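Local coordinates for protein CT_858 (Chlamydia trachomatis, PDB 3DOR), which is a secreted chlamydial protease that probably cleaves proteins as a serine-type endopeptidase and is dimeric in its mature form, at residues Asp400-Tyr405 with Leu409-Tyr414; Lys322-Phe327 with Ser354-Arg359; Phe98-Ile103 with Leu168-Pro173. All blocks are in the same frame, centred on the assembly; numbering follows the deposited sequence.

Interaction 1 (Asp400-Tyr405 with Leu409-Tyr414)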
loop_
_atom_site.group_PDB
_atom_site.type_symbol
_atom_site.label_atom_id
_atom_site.label_comp_id
_atom_site.label_asym_id
_atom_site.label_seq_id
_atom_site.Cartn_x
_atom_site.Cartn_y
_atom_site.Cartn_z
ATOM N N ASP B 400 -6.424 14.444 -19.446
ATOM C CA ASP B 400 -6.334 15.848 -19.831
ATOM C C ASP B 400 -5.392 16.628 -18.917
ATOM O O ASP B 400 -4.831 17.643 -19.321
ATOM C CB ASP B 400 -7.718 16.506 -19.839
ATOM C CG ASP B 400 -8.619 15.974 -20.961
ATOM O OD1 ASP B 400 -8.091 15.485 -21.985
ATOM O OD2 ASP B 400 -9.858 16.068 -20.821
ATOM N N ASN B 401 -5.226 16.161 -17.686
ATOM C CA ASN B 401 -4.318 16.817 -16.759
ATOM C C ASN B 401 -3.892 15.840 -15.684
ATOM O O ASN B 401 -4.599 14.874 -15.396
ATOM C CB ASN B 401 -4.976 18.036 -16.105
ATOM C CG ASN B 401 -6.133 17.660 -15.204
ATOM O OD1 ASN B 401 -7.291 17.912 -15.532
ATOM N ND2 ASN B 401 -5.826 17.040 -14.065
ATOM N N MET B 402 -2.731 16.095 -15.095
ATOM C CA MET B 402 -2.212 15.247 -14.036
ATOM C C MET B 402 -2.293 16.039 -12.739
ATOM O O MET B 402 -1.443 16.891 -12.448
ATOM C CB MET B 402 -0.772 14.835 -14.351
ATOM C CG MET B 402 -0.687 13.858 -15.520
ATOM S SD MET B 402 0.977 13.684 -16.178
ATOM C CE MET B 402 1.692 12.512 -14.961
ATOM N N GLU B 403 -3.342 15.749 -11.977
ATOM C CA GLU B 403 -3.618 16.425 -10.716
ATOM C C GLU B 403 -3.643 17.937 -10.900
ATOM O O GLU B 403 -3.146 18.698 -10.063
ATOM C CB GLU B 403 -2.605 16.008 -9.645
ATOM C CG GLU B 403 -2.764 14.541 -9.263
ATOM C CD GLU B 403 -1.894 14.123 -8.094
ATOM O OE1 GLU B 403 -2.023 14.724 -7.001
ATOM O OE2 GLU B 403 -1.088 13.184 -8.269
ATOM N N GLY B 404 -4.234 18.354 -12.016
ATOM C CA GLY B 404 -4.354 19.761 -12.324
ATOM C C GLY B 404 -3.397 20.237 -13.394
ATOM O O GLY B 404 -3.706 21.180 -14.124
ATOM N N TYR B 405 -2.232 19.604 -13.500
ATOM C CA TYR B 405 -1.261 20.042 -14.496
ATOM C C TYR B 405 -1.668 19.627 -15.905
ATOM O O TYR B 405 -1.872 18.444 -16.184
ATOM C CB TYR B 405 0.130 19.507 -14.177
ATOM C CG TYR B 405 1.222 20.246 -14.913
ATOM C CD1 TYR B 405 1.771 21.416 -14.390
ATOM C CD2 TYR B 405 1.703 19.781 -16.135
ATOM C CE1 TYR B 405 2.781 22.106 -15.065
ATOM C CE2 TYR B 405 2.716 20.465 -16.824
ATOM C CZ TYR B 405 3.248 21.626 -16.281
ATOM O OH TYR B 405 4.235 22.303 -16.956
ATOM N N LEU B 409 2.190 17.301 -25.299
ATOM C CA LEU B 409 3.120 16.387 -25.943
ATOM C C LEU B 409 4.421 16.663 -25.174
ATOM O O LEU B 409 5.228 15.768 -24.929
ATOM C CB LEU B 409 3.312 16.757 -27.418
ATOM C CG LEU B 409 3.403 15.642 -28.472
ATOM C CD1 LEU B 409 4.165 16.186 -29.671
ATOM C CD2 LEU B 409 4.100 14.401 -27.922
ATOM N N GLN B 410 4.598 17.925 -24.792
ATOM C CA GLN B 410 5.770 18.357 -24.035
ATOM C C GLN B 410 5.858 17.546 -22.750
ATOM O O GLN B 410 6.934 17.117 -22.337
ATOM C CB GLN B 410 5.667 19.850 -23.701
ATOM C CG GLN B 410 6.786 20.375 -22.794
ATOM C CD GLN B 410 8.183 20.029 -23.307
ATOM O OE1 GLN B 410 8.617 18.871 -23.254
ATOM N NE2 GLN B 410 8.892 21.035 -23.811
ATOM N N VAL B 411 4.706 17.332 -22.130
ATOM C CA VAL B 411 4.632 16.564 -20.902
ATOM C C VAL B 411 5.006 15.113 -21.192
ATOM O O VAL B 411 5.795 14.514 -20.453
ATOM C CB VAL B 411 3.214 16.658 -20.286
ATOM C CG1 VAL B 411 3.045 15.641 -19.175
ATOM C CG2 VAL B 411 2.993 18.074 -19.743
ATOM N N ALA B 412 4.457 14.558 -22.269
ATOM C CA ALA B 412 4.760 13.178 -22.644
ATOM C C ALA B 412 6.257 13.048 -22.899
ATOM O O ALA B 412 6.886 12.096 -22.452
ATOM C CB ALA B 412 3.969 12.772 -23.894
ATOM N N GLU B 413 6.831 14.019 -23.605
ATOM C CA GLU B 413 8.256 13.998 -23.894
ATOM C C GLU B 413 9.091 14.103 -22.622
ATOM O O GLU B 413 10.160 13.503 -22.535
ATOM C CB GLU B 413 8.623 15.126 -24.861
ATOM C CG GLU B 413 8.074 14.917 -26.269
ATOM C CD GLU B 413 8.475 13.564 -26.847
ATOM O OE1 GLU B 413 9.672 13.219 -26.760
ATOM O OE2 GLU B 413 7.604 12.843 -27.385
ATOM N N TYR B 414 8.613 14.866 -21.641
ATOM C CA TYR B 414 9.336 14.997 -20.378
ATOM C C TYR B 414 9.356 13.646 -19.679
ATOM O O TYR B 414 10.393 13.216 -19.177
ATOM C CB TYR B 414 8.661 16.015 -19.449
ATOM C CG TYR B 414 9.028 17.460 -19.690
ATOM C CD1 TYR B 414 8.131 18.476 -19.365
ATOM C CD2 TYR B 414 10.281 17.824 -20.198
ATOM C CE1 TYR B 414 8.462 19.813 -19.530
ATOM C CE2 TYR B 414 10.623 19.166 -20.368
ATOM C CZ TYR B 414 9.704 20.156 -20.027
ATOM O OH TYR B 414 10.011 21.495 -20.166
#
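Val-411 reaches out from the first turn of helix 409-428 and touches Tyr-405 and Met-402 with one methyl each. CG2 of Val-411 lies at the edge of the Tyr-405 ring, in its plane, 3.8 Å from CE2. The other methyl, CG1, makes a single longer contact, 4.1 Å from SD of Met-402, which is buried against Leu-347 and offers its sulfur. All three side chains are buried, and valine suits the place because its two methyls diverge from CB, CG2 to the tyrosine and CG1 to the methionine. Tyr-405 sets its ring with CG anti to the backbone N (chi1 -163°), and its hydroxyl is hydrogen-bonded to the backbone N of His-446.

Met-402 and Tyr-405 are the closing pair of a two-residue beta hairpin with a type I' turn. Met-402 N donates to Tyr-405 O (2.7 Å) and Tyr-405 N to Met-402 O (3.0 Å). Gly-404 takes a phi of 105°, where a side chain would press on the preceding carbonyl O. In contrast to the buried trio, Glu-403, Gln-410 and Glu-413 are polar and partly exposed. Glu-403, at the turn, still binds Ser-345 and Trp-303 through OE1. On the helix, Glu-413 makes a salt bridge with Lys-416, while Gln-410 lays OE1 over the centre of the Tyr-414 ring, 3.4 Å above its plane.

Interaction 2 (Lys322-Phe327 with Ser354-Arg359); sequences KIIQVF and SMLTDR. With SO4 (sulfate ion), chain Q.
Ile-324, on helix 316-330, meets the loop 354-359 through two of its branches. Its CG2 methyl rests 3.6 Å from the backbone O of Met-355, and its CD1 lies 3.9 Å from CD2 of Leu-356. A chi2 of -56° folds the ethyl arm so that CD1 can reach the leucine methyl, and the two side chains cross at about a right angle. A beta-branched residue fits here, since one arm covers backbone while the other packs on a side chain.

The next shell holds the loop in place. Met-355 has its CB directed at the helix, and its side chain packs on Phe-320 and Ala-321, about one turn before Ile-324, while Leu-356 also packs on Ile-336 of the central sheet. Leu-356 O accepts a hydrogen bond from Arg-481, and Met-355 shares a backbone hydrogen bond with Tyr-453. Farther along, the Thr-357 hydroxyl donates to Arg-359 O over 2.6 Å, in the carbonyl plane on a lone pair, which ties the chain at Arg-359, whose side chain is extended from CG to NE.

The guanidinium of Arg-359 grips a sulfate, probably from the crystallisation liquor, along one edge: NE to O2 is 2.7 Å (170°) and NH2 to O4 is 3.0 Å (173°). NH2 also binds Asn-479 O. The two nearly straight bonds show that this edge can hold a tetrahedral anion, whereas the packing of Ile-324 depends on shape and not on polar bonds.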
loop_
_atom_site.group_PDB
_atom_site.type_symbol
_atom_site.label_atom_id
_atom_site.label_comp_id
_atom_site.label_asym_id
_atom_site.label_seq_id
_atom_site.Cartn_x
_atom_site.Cartn_y
_atom_site.Cartn_z
ATOM N N LYS B 322 -10.617 29.078 -10.825
ATOM C CA LYS B 322 -11.690 30.079 -10.795
ATOM C C LYS B 322 -11.257 31.335 -10.022
ATOM O O LYS B 322 -11.512 32.469 -10.439
ATOM C CB LYS B 322 -12.939 29.515 -10.108
ATOM C CG LYS B 322 -13.569 28.290 -10.748
ATOM C CD LYS B 322 -14.497 28.670 -11.881
ATOM C CE LYS B 322 -15.285 27.460 -12.377
ATOM N NZ LYS B 322 -16.154 26.907 -11.307
ATOM N N ILE B 323 -10.621 31.125 -8.878
ATOM C CA ILE B 323 -10.174 32.237 -8.051
ATOM C C ILE B 323 -9.126 33.084 -8.768
ATOM O O ILE B 323 -9.204 34.315 -8.764
ATOM C CB ILE B 323 -9.612 31.721 -6.707
ATOM C CG1 ILE B 323 -10.709 30.954 -5.961
ATOM C CG2 ILE B 323 -9.121 32.883 -5.864
ATOM C CD1 ILE B 323 -10.193 30.027 -4.850
ATOM N N ILE B 324 -8.149 32.437 -9.391
ATOM C CA ILE B 324 -7.122 33.181 -10.098
ATOM C C ILE B 324 -7.711 34.013 -11.240
ATOM O O ILE B 324 -7.290 35.150 -11.466
ATOM C CB ILE B 324 -6.028 32.251 -10.648
ATOM C CG1 ILE B 324 -5.392 31.464 -9.498
ATOM C CG2 ILE B 324 -4.955 33.081 -11.344
ATOM C CD1 ILE B 324 -4.829 32.347 -8.381
ATOM N N GLN B 325 -8.684 33.462 -11.959
ATOM C CA GLN B 325 -9.305 34.230 -13.035
ATOM C C GLN B 325 -9.938 35.488 -12.443
ATOM O O GLN B 325 -9.843 36.562 -13.015
ATOM C CB GLN B 325 -10.359 33.399 -13.772
ATOM C CG GLN B 325 -9.777 32.515 -14.857
ATOM C CD GLN B 325 -10.830 31.655 -15.546
ATOM O OE1 GLN B 325 -11.547 30.884 -14.893
ATOM N NE2 GLN B 325 -10.923 31.775 -16.871
ATOM N N VAL B 326 -10.583 35.359 -11.290
ATOM C CA VAL B 326 -11.176 36.523 -10.644
ATOM C C VAL B 326 -10.077 37.522 -10.273
ATOM O O VAL B 326 -10.234 38.725 -10.469
ATOM C CB VAL B 326 -11.941 36.128 -9.366
ATOM C CG1 VAL B 326 -12.265 37.387 -8.533
ATOM C CG2 VAL B 326 -13.232 35.400 -9.744
ATOM N N PHE B 327 -8.965 37.026 -9.739
ATOM C CA PHE B 327 -7.858 37.905 -9.339
ATOM C C PHE B 327 -7.244 38.620 -10.540
ATOM O O PHE B 327 -6.903 39.795 -10.457
ATOM C CB PHE B 327 -6.745 37.112 -8.621
ATOM C CG PHE B 327 -7.085 36.690 -7.209
ATOM C CD1 PHE B 327 -6.448 35.600 -6.628
ATOM C CD2 PHE B 327 -7.986 37.408 -6.443
ATOM C CE1 PHE B 327 -6.705 35.240 -5.299
ATOM C CE2 PHE B 327 -8.246 37.054 -5.121
ATOM C CZ PHE B 327 -7.607 35.973 -4.550
ATOM N N SER B 354 1.578 26.570 -12.389
ATOM C CA SER B 354 1.264 26.831 -13.793
ATOM C C SER B 354 0.222 27.939 -13.967
ATOM O O SER B 354 0.155 28.570 -15.017
ATOM C CB SER B 354 0.781 25.549 -14.499
ATOM O OG SER B 354 -0.583 25.300 -14.232
ATOM N N MET B 355 -0.573 28.201 -12.938
ATOM C CA MET B 355 -1.580 29.241 -13.049
ATOM C C MET B 355 -1.130 30.581 -12.474
ATOM O O MET B 355 -1.880 31.567 -12.503
ATOM C CB MET B 355 -2.870 28.780 -12.377
ATOM C CG MET B 355 -3.503 27.572 -13.072
ATOM S SD MET B 355 -5.060 27.047 -12.322
ATOM C CE MET B 355 -4.568 25.622 -11.438
ATOM N N LEU B 356 0.102 30.627 -11.976
ATOM C CA LEU B 356 0.617 31.855 -11.389
ATOM C C LEU B 356 1.730 32.484 -12.204
ATOM O O LEU B 356 2.533 33.254 -11.676
ATOM C CB LEU B 356 1.119 31.580 -9.985
ATOM C CG LEU B 356 0.060 31.050 -9.020
ATOM C CD1 LEU B 356 0.738 30.562 -7.746
ATOM C CD2 LEU B 356 -0.951 32.146 -8.728
ATOM N N THR B 357 1.787 32.150 -13.488
ATOM C CA THR B 357 2.820 32.701 -14.354
ATOM C C THR B 357 2.390 32.709 -15.814
ATOM O O THR B 357 1.514 31.940 -16.211
ATOM C CB THR B 357 4.121 31.892 -14.244
ATOM O OG1 THR B 357 5.120 32.491 -15.079
ATOM C CG2 THR B 357 3.894 30.446 -14.689
ATOM N N ASP B 358 3.004 33.591 -16.601
ATOM C CA ASP B 358 2.720 33.682 -18.031
ATOM C C ASP B 358 3.980 33.297 -18.810
ATOM O O ASP B 358 4.013 33.356 -20.041
ATOM C CB ASP B 358 2.257 35.099 -18.410
ATOM C CG ASP B 358 3.303 36.170 -18.120
ATOM O OD1 ASP B 358 4.302 35.878 -17.431
ATOM O OD2 ASP B 358 3.115 37.318 -18.573
ATOM N N ARG B 359 5.012 32.898 -18.072
ATOM C CA ARG B 359 6.291 32.476 -18.642
ATOM C C ARG B 359 6.732 31.188 -17.948
ATOM O O ARG B 359 6.374 30.934 -16.800
ATOM C CB ARG B 359 7.361 33.568 -18.449
ATOM C CG ARG B 359 7.652 33.944 -16.984
ATOM C CD ARG B 359 8.548 35.186 -16.890
ATOM N NE ARG B 359 8.736 35.652 -15.516
ATOM C CZ ARG B 359 9.654 35.183 -14.679
ATOM N NH1 ARG B 359 10.484 34.225 -15.069
ATOM N NH2 ARG B 359 9.745 35.671 -13.451
HETATM S S SO4 Q . 7.399 38.587 -13.854
HETATM O O1 SO4 Q . 6.193 39.368 -13.368
HETATM O O2 SO4 Q . 6.925 37.536 -14.831
HETATM O O3 SO4 Q . 8.389 39.490 -14.569
HETATM O O4 SO4 Q . 8.064 37.998 -12.626
#

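Interaction 3 (Phe98-Ile103 with Leu168-Pro173)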
loop_
_atom_site.group_PDB
_atom_site.type_symbol
_atom_site.label_atom_id
_atom_site.label_comp_id
_atom_site.label_asym_id
_atom_site.label_seq_id
_atom_site.Cartn_x
_atom_site.Cartn_y
_atom_site.Cartn_z
ATOM N N PHE B 98 7.776 32.718 24.766
ATOM C CA PHE B 98 6.677 31.853 24.369
ATOM C C PHE B 98 5.351 32.392 24.877
ATOM O O PHE B 98 5.203 32.655 26.070
ATOM C CB PHE B 98 6.902 30.438 24.898
ATOM C CG PHE B 98 8.119 29.772 24.330
ATOM C CD1 PHE B 98 9.378 30.014 24.868
ATOM C CD2 PHE B 98 8.013 28.925 23.233
ATOM C CE1 PHE B 98 10.515 29.420 24.319
ATOM C CE2 PHE B 98 9.146 28.326 22.674
ATOM C CZ PHE B 98 10.398 28.576 23.221
ATOM N N TYR B 99 4.391 32.559 23.969
ATOM C CA TYR B 99 3.075 33.078 24.333
ATOM C C TYR B 99 1.929 32.145 23.973
ATOM O O TYR B 99 1.967 31.467 22.947
ATOM C CB TYR B 99 2.810 34.419 23.649
ATOM C CG TYR B 99 3.771 35.513 24.029
ATOM C CD1 TYR B 99 4.954 35.711 23.317
ATOM C CD2 TYR B 99 3.506 36.345 25.116
ATOM C CE1 TYR B 99 5.857 36.716 23.680
ATOM C CE2 TYR B 99 4.396 37.350 25.488
ATOM C CZ TYR B 99 5.566 37.526 24.769
ATOM O OH TYR B 99 6.455 38.497 25.152
ATOM N N PHE B 100 0.908 32.117 24.826
ATOM C CA PHE B 100 -0.269 31.307 24.571
ATOM C C PHE B 100 -1.075 32.063 23.510
ATOM O O PHE B 100 -1.375 33.247 23.688
ATOM C CB PHE B 100 -1.110 31.146 25.847
ATOM C CG PHE B 100 -0.507 30.209 26.868
ATOM C CD1 PHE B 100 0.422 30.667 27.795
ATOM C CD2 PHE B 100 -0.854 28.863 26.881
ATOM C CE1 PHE B 100 0.998 29.803 28.720
ATOM C CE2 PHE B 100 -0.284 27.988 27.798
ATOM C CZ PHE B 100 0.646 28.457 28.722
ATOM N N VAL B 101 -1.391 31.403 22.399
ATOM C CA VAL B 101 -2.177 32.041 21.345
ATOM C C VAL B 101 -3.537 31.385 21.212
ATOM O O VAL B 101 -4.378 31.837 20.437
ATOM C CB VAL B 101 -1.479 31.994 19.969
ATOM C CG1 VAL B 101 -0.265 32.904 19.978
ATOM C CG2 VAL B 101 -1.092 30.553 19.625
ATOM N N ASP B 102 -3.756 30.314 21.966
ATOM C CA ASP B 102 -5.047 29.654 21.928
ATOM C C ASP B 102 -5.311 28.783 23.151
ATOM O O ASP B 102 -4.410 28.120 23.671
ATOM C CB ASP B 102 -5.183 28.831 20.647
ATOM C CG ASP B 102 -6.631 28.662 20.219
ATOM O OD1 ASP B 102 -7.507 29.344 20.796
ATOM O OD2 ASP B 102 -6.889 27.857 19.300
ATOM N N ILE B 103 -6.563 28.814 23.601
ATOM C CA ILE B 103 -7.025 28.047 24.751
ATOM C C ILE B 103 -8.213 27.224 24.258
ATOM O O ILE B 103 -9.181 27.781 23.736
ATOM C CB ILE B 103 -7.504 28.982 25.884
ATOM C CG1 ILE B 103 -6.424 30.019 26.212
ATOM C CG2 ILE B 103 -7.858 28.162 27.115
ATOM C CD1 ILE B 103 -5.092 29.428 26.611
ATOM N N LEU B 168 2.131 24.925 35.177
ATOM C CA LEU B 168 2.598 25.834 34.146
ATOM C C LEU B 168 2.802 27.200 34.783
ATOM O O LEU B 168 1.858 27.783 35.314
ATOM C CB LEU B 168 1.561 25.943 33.027
ATOM C CG LEU B 168 1.084 24.641 32.377
ATOM C CD1 LEU B 168 0.044 24.962 31.316
ATOM C CD2 LEU B 168 2.259 23.907 31.762
ATOM N N LYS B 169 4.033 27.702 34.761
ATOM C CA LYS B 169 4.280 29.018 35.322
ATOM C C LYS B 169 4.177 30.019 34.178
ATOM O O LYS B 169 4.885 29.913 33.176
ATOM C CB LYS B 169 5.664 29.112 35.962
ATOM C CG LYS B 169 5.868 30.433 36.693
ATOM C CD LYS B 169 7.267 30.556 37.300
ATOM C CE LYS B 169 7.394 31.849 38.098
ATOM N NZ LYS B 169 8.710 31.975 38.789
ATOM N N ILE B 170 3.298 30.995 34.339
ATOM C CA ILE B 170 3.084 31.999 33.313
ATOM C C ILE B 170 3.254 33.409 33.863
ATOM O O ILE B 170 3.269 33.621 35.080
ATOM C CB ILE B 170 1.657 31.887 32.774
ATOM C CG1 ILE B 170 0.671 32.201 33.907
ATOM C CG2 ILE B 170 1.406 30.474 32.261
ATOM C CD1 ILE B 170 -0.760 32.380 33.470
ATOM N N ARG B 171 3.400 34.373 32.962
ATOM C CA ARG B 171 3.484 35.761 33.379
ATOM C C ARG B 171 2.426 36.539 32.623
ATOM O O ARG B 171 2.293 36.397 31.411
ATOM C CB ARG B 171 4.856 36.376 33.098
ATOM C CG ARG B 171 4.848 37.890 33.344
ATOM C CD ARG B 171 6.195 38.429 33.766
ATOM N NE ARG B 171 7.224 38.111 32.792
ATOM C CZ ARG B 171 8.390 37.564 33.107
ATOM N NH1 ARG B 171 8.660 37.284 34.382
ATOM N NH2 ARG B 171 9.271 37.283 32.148
ATOM N N ARG B 172 1.662 37.347 33.347
ATOM C CA ARG B 172 0.616 38.154 32.742
ATOM C C ARG B 172 1.276 39.310 32.027
ATOM O O ARG B 172 2.420 39.669 32.333
ATOM C CB ARG B 172 -0.318 38.719 33.808
ATOM C CG ARG B 172 -0.988 37.682 34.680
ATOM C CD ARG B 172 -1.788 36.681 33.872
ATOM N NE ARG B 172 -2.759 36.012 34.728
ATOM C CZ ARG B 172 -3.559 35.026 34.339
ATOM N NH1 ARG B 172 -3.507 34.576 33.088
ATOM N NH2 ARG B 172 -4.412 34.492 35.209
ATOM N N PRO B 173 0.569 39.916 31.064
ATOM C CA PRO B 173 1.174 41.042 30.354
ATOM C C PRO B 173 1.476 42.226 31.271
ATOM O O PRO B 173 2.386 43.010 30.988
ATOM C CB PRO B 173 0.153 41.368 29.258
ATOM C CG PRO B 173 -1.126 40.783 29.761
ATOM C CD PRO B 173 -0.698 39.511 30.437
#
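Phe-100 projects from strand 98-103 toward Ile-170 and Leu-168 of strand 165-171, and its ring does all the bridging. CB points at the opposing segment but is still too far back to touch it, and CG follows, anti to the carbonyl carbon (chi1 -74°). CD1 comes within 4.6 Å of CG2 of Ile-170, and the next atom, CE1, makes the close contact with that methyl at 3.6 Å. At the tip, CZ is 4.1 Å from Ile-170 CG2 and 4.4 Å from CD1 of Leu-168. Both methyls approach the ring obliquely, and the long axes of Phe-100 and Ile-170 cross at about a right angle.

The phenylalanine is long enough for CE1 and CZ to reach the strand beyond 115-119, and the branched aliphatic residues offer methyls to meet it. Leu-168 and Ile-170 point to the same side because strand residues alternate, whereas Lys-169 between them turns away, reaching Glu-118 and Glu-179. The ring also packs on Leu-116 and Ile-110.

No hydrogen bond joins the two segments directly. Just after Phe-100, Val-101 and Asp-102 both face Thr-89 in a classic beta bulge. Here the contact packs the inside of the curled antiparallel sheet of the PDZ domain, between two strands that both pair with strand 115-119.

Interactions 1 and 2 are neighbours within the S41 peptidase region: their centres lie 18 Å apart, and they meet where Tyr-405 CE1 packs 4.0 Å from Ser-354 CB. Helix 346-354 is the bridge, since Tyr-405 touches its Tyr-350 and also Ser-354, which belongs to the 354-359 segment. Interaction 3 stands apart in the PDZ domain, with centres about 50 Å from interaction 1 and 41 Å from interaction 2; the nearest atoms to interaction 2 are still about 24 Å away. Each contact is buried and has no hydrogen bond between its two segments. The sulfate is held by Arg-359 at the far end of segment 354-359, away from the packed residues of interaction 2.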